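Local structure of aromatic-L-amino-acid decarboxylase (Catharanthus roseus, 6EEW) at residues A[83-86]-A[87-91]; A[184-187]-A[188-192]. The protein catalyses the decarboxylation of L-tryptophan to tryptamine, and of 5-hydroxy-L-tryptophan to serotonin, as a homodimeric pyridoxal 5'-phosphate enzyme. All blocks are in the same frame, centred on the assembly; numbering follows the deposited sequence.

Both contacts are turns in which a helix runs out into a 3-10 turn that contains a proline, helix 74-85 in contact 1 and helix 167-186 in contact 2. They share no element and lie on opposite sides of the chain's centre, with nearest atoms about 38 Å apart. Contact 1 is mostly buried, and its chemistry suits that: two backbone bonds, with isoleucine, proline and methionine carbons packed about them. Contact 2 is a surface turn, where a glycine breaks the helix and a serine hydroxyl joins a backbone amide on one carbonyl. Away from the annotated sites, each nonetheless touches the second subunit of the dimer.

Contact 1: A[83-86]-A[87-91]; sequences KDII and PGMTN
The carbonyls of I85 and I86 each accept the amide three residues on, the spacing of a 3-10 turn: G88 N donates to I85 O at 2.7 Å and M89 N to I86 O at 2.8 Å. The second bond is the straighter, 162° at the hydrogen against 131°, and both donors stand well above the plane of the carbonyl they reach. P87 has no N-H for K83 O, four residues back, and sets its ring there instead, with CG 3.6 Å from that oxygen. P87 CD lies 3.5 Å from I86 CB, a closeness imposed by the peptide bond joining the two residues. G88 suits its place because a side chain would begin almost against I85 O. The flexible chain of M89 starts toward the turn: with CG beside the backbone N (chi1 -62°), that carbon comes within 3.3 Å of I85 O and meets I85 CG2 at 4.3 Å. A bend at chi2 then takes SD away from the turn, and another at chi3 sets CE. Around the turn, Y58 OH and S52 OG bond to the carbonyls of D84 and P87, while N91 ties the chain to Y41 on helix 24-44. From the second subunit, F373 packs on I85, and V127 and S129, before helix 130-146, meet T90 and M89; the end of helix 74-85 is thus built into the dimer interface.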
loop_
_atom_site.group_PDB
_atom_site.type_symbol
_atom_site.label_atom_id
_atom_site.label_comp_id
_atom_site.label_asym_id
_atom_site.label_seq_id
_atom_site.Cartn_x
_atom_site.Cartn_y
_atom_site.Cartn_z
ATOM N N LYS A 83 -20.385 -20.037 -0.611
ATOM C CA LYS A 83 -20.954 -20.627 -1.815
ATOM C C LYS A 83 -20.478 -19.982 -3.113
ATOM O O LYS A 83 -20.460 -20.657 -4.148
ATOM C CB LYS A 83 -22.483 -20.577 -1.727
ATOM C CG LYS A 83 -23.232 -21.347 -2.800
ATOM C CD LYS A 83 -24.698 -20.970 -2.738
ATOM C CE LYS A 83 -24.871 -19.470 -2.904
ATOM N NZ LYS A 83 -26.287 -19.061 -2.818
ATOM N N ASP A 84 -20.091 -18.702 -3.095
ATOM C CA ASP A 84 -19.773 -17.942 -4.297
ATOM C C ASP A 84 -18.369 -17.357 -4.309
ATOM O O ASP A 84 -17.840 -17.107 -5.394
ATOM C CB ASP A 84 -20.753 -16.771 -4.480
ATOM C CG ASP A 84 -22.203 -17.213 -4.541
ATOM O OD1 ASP A 84 -22.503 -18.197 -5.252
ATOM O OD2 ASP A 84 -23.044 -16.557 -3.883
ATOM N N ILE A 85 -17.761 -17.105 -3.147
ATOM C CA ILE A 85 -16.428 -16.508 -3.098
ATOM C C ILE A 85 -15.352 -17.578 -2.948
ATOM O O ILE A 85 -14.503 -17.747 -3.831
ATOM C CB ILE A 85 -16.304 -15.475 -1.966
ATOM C CG1 ILE A 85 -17.339 -14.358 -2.125
ATOM C CG2 ILE A 85 -14.892 -14.895 -1.958
ATOM C CD1 ILE A 85 -17.201 -13.571 -3.403
ATOM N N ILE A 86 -15.374 -18.311 -1.841
ATOM C CA ILE A 86 -14.299 -19.266 -1.574
ATOM C C ILE A 86 -14.141 -20.254 -2.725
ATOM O O ILE A 86 -13.009 -20.453 -3.188
ATOM C CB ILE A 86 -14.514 -19.944 -0.219
ATOM C CG1 ILE A 86 -14.264 -18.942 0.911
ATOM C CG2 ILE A 86 -13.616 -21.153 -0.069
ATOM C CD1 ILE A 86 -14.610 -19.461 2.283
ATOM N N PRO A 87 -15.207 -20.849 -3.266
ATOM C CA PRO A 87 -15.023 -21.734 -4.430
ATOM C C PRO A 87 -14.406 -21.027 -5.615
ATOM O O PRO A 87 -13.820 -21.694 -6.476
ATOM C CB PRO A 87 -16.448 -22.212 -4.743
ATOM C CG PRO A 87 -17.206 -22.012 -3.464
ATOM C CD PRO A 87 -16.616 -20.774 -2.847
ATOM N N GLY A 88 -14.482 -19.700 -5.674
ATOM C CA GLY A 88 -13.840 -18.951 -6.731
ATOM C C GLY A 88 -12.429 -18.505 -6.423
ATOM O O GLY A 88 -11.802 -17.823 -7.240
ATOM N N MET A 89 -11.893 -18.903 -5.276
ATOM C CA MET A 89 -10.563 -18.506 -4.851
ATOM C C MET A 89 -9.523 -19.517 -5.311
ATOM O O MET A 89 -9.778 -20.724 -5.339
ATOM C CB MET A 89 -10.510 -18.409 -3.323
ATOM C CG MET A 89 -11.426 -17.373 -2.733
ATOM S SD MET A 89 -10.751 -15.716 -2.930
ATOM C CE MET A 89 -9.309 -15.814 -1.873
ATOM N N THR A 90 -8.332 -19.010 -5.644
ATOM C CA THR A 90 -7.135 -19.846 -5.679
ATOM C C THR A 90 -6.592 -19.899 -4.264
ATOM O O THR A 90 -6.279 -18.856 -3.680
ATOM C CB THR A 90 -6.076 -19.302 -6.640
ATOM O OG1 THR A 90 -6.529 -19.437 -7.991
ATOM C CG2 THR A 90 -4.769 -20.063 -6.495
ATOM N N ASN A 91 -6.502 -21.103 -3.705
ATOM C CA ASN A 91 -6.225 -21.254 -2.280
ATOM C C ASN A 91 -4.719 -21.181 -2.023
ATOM O O ASN A 91 -4.010 -22.186 -1.921
ATOM C CB ASN A 91 -6.850 -22.541 -1.769
ATOM C CG ASN A 91 -8.361 -22.420 -1.613
ATOM O OD1 ASN A 91 -8.834 -21.720 -0.718
ATOM N ND2 ASN A 91 -9.120 -23.101 -2.476
#

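Contact 2: A[184-187]-A[188-192]; sequences EKLG and PDSIG
G187 O is gripped twice by S190: the hydroxyl OG donates to it at 2.5 Å, a short bond, and the backbone N at 3.1 Å. The two come from different directions, OG nearly along the C=O axis (165°) and the amide from above the carbonyl plane. What brings OG back to the oxygen is its first torsion (chi1 65°), which sets it between the backbone N and the carbonyl carbon. There S190 OG also lies 3.4 Å from L186 CB, where the leucine's methylene covers one flank of the hydroxyl. With an alanine here, G187 O would probably keep the amide but lose its nearer donor, and a small gap would open beside L186 CB. G187 is the residue that leaves the helix, with phi at 98°; any side chain at these angles would jam against the carbonyl O of L186. P188 then opens the 3-10 segment, a place where the missing N-H costs little, and P188 O accepts I191 N at 3.0 Å. The turn thus links helix 167-186 to strand 194-199, an inner strand of the mixed sheet. S190 and I191 fold back on L183 of helix 167-186, and E184 forms a salt bridge with R340 on helix 335-341. Y216 of the second subunit, in the loop after its helix 206-212, bonds through OH to D189 OD1 and packs on P188 and I191.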
loop_
_atom_site.group_PDB
_atom_site.type_symbol
_atom_site.label_atom_id
_atom_site.label_comp_id
_atom_site.label_asym_id
_atom_site.label_seq_id
_atom_site.Cartn_x
_atom_site.Cartn_y
_atom_site.Cartn_z
ATOM N N GLU A 184 19.644 16.828 -9.654
ATOM C CA GLU A 184 20.174 17.965 -8.914
ATOM C C GLU A 184 21.624 18.233 -9.301
ATOM O O GLU A 184 22.050 19.397 -9.320
ATOM C CB GLU A 184 20.048 17.737 -7.403
ATOM C CG GLU A 184 18.624 17.702 -6.861
ATOM C CD GLU A 184 18.588 17.642 -5.339
ATOM O OE1 GLU A 184 19.608 17.986 -4.701
ATOM O OE2 GLU A 184 17.550 17.226 -4.775
ATOM N N LYS A 185 22.390 17.187 -9.641
ATOM C CA LYS A 185 23.756 17.420 -10.100
ATOM C C LYS A 185 23.789 18.056 -11.488
ATOM O O LYS A 185 24.539 19.006 -11.728
ATOM C CB LYS A 185 24.532 16.103 -10.103
ATOM C CG LYS A 185 25.920 16.180 -10.750
ATOM C CD LYS A 185 26.532 14.772 -10.909
ATOM C CE LYS A 185 27.856 14.797 -11.684
ATOM N NZ LYS A 185 28.384 13.427 -11.966
ATOM N N LEU A 186 22.983 17.542 -12.418
ATOM C CA LEU A 186 23.113 17.851 -13.836
ATOM C C LEU A 186 21.980 18.690 -14.413
ATOM O O LEU A 186 22.114 19.176 -15.539
ATOM C CB LEU A 186 23.198 16.543 -14.635
ATOM C CG LEU A 186 24.280 15.545 -14.219
ATOM C CD1 LEU A 186 24.113 14.230 -14.970
ATOM C CD2 LEU A 186 25.654 16.128 -14.467
ATOM N N GLY A 187 20.862 18.844 -13.706
ATOM C CA GLY A 187 19.731 19.567 -14.241
ATOM C C GLY A 187 18.698 18.623 -14.829
ATOM O O GLY A 187 19.021 17.519 -15.279
ATOM N N PRO A 188 17.432 19.050 -14.845
ATOM C CA PRO A 188 16.357 18.139 -15.277
ATOM C C PRO A 188 16.469 17.678 -16.716
ATOM O O PRO A 188 16.142 16.519 -17.005
ATOM C CB PRO A 188 15.078 18.963 -15.040
ATOM C CG PRO A 188 15.536 20.381 -15.048
ATOM C CD PRO A 188 16.913 20.360 -14.430
ATOM N N ASP A 189 16.966 18.508 -17.630
ATOM C CA ASP A 189 17.014 18.047 -19.011
ATOM C C ASP A 189 17.999 16.907 -19.217
ATOM O O ASP A 189 18.060 16.353 -20.322
ATOM C CB ASP A 189 17.350 19.207 -19.950
ATOM C CG ASP A 189 16.108 19.909 -20.450
ATOM O OD1 ASP A 189 15.057 19.238 -20.543
ATOM O OD2 ASP A 189 16.171 21.119 -20.754
ATOM N N SER A 190 18.758 16.539 -18.194
ATOM C CA SER A 190 19.649 15.396 -18.314
ATOM C C SER A 190 18.927 14.069 -18.125
ATOM O O SER A 190 19.571 13.024 -18.231
ATOM C CB SER A 190 20.787 15.518 -17.305
ATOM O OG SER A 190 20.280 15.442 -15.983
ATOM N N ILE A 191 17.615 14.081 -17.859
ATOM C CA ILE A 191 16.890 12.828 -17.644
ATOM C C ILE A 191 17.049 11.901 -18.843
ATOM O O ILE A 191 17.004 10.671 -18.700
ATOM C CB ILE A 191 15.400 13.099 -17.323
ATOM C CG1 ILE A 191 14.632 11.793 -17.097
ATOM C CG2 ILE A 191 14.728 13.851 -18.452
ATOM C CD1 ILE A 191 15.087 11.013 -15.919
ATOM N N GLY A 192 17.236 12.464 -20.035
ATOM C CA GLY A 192 17.405 11.688 -21.248
ATOM C C GLY A 192 18.728 10.957 -21.365
ATOM O O GLY A 192 18.929 10.236 -22.346
#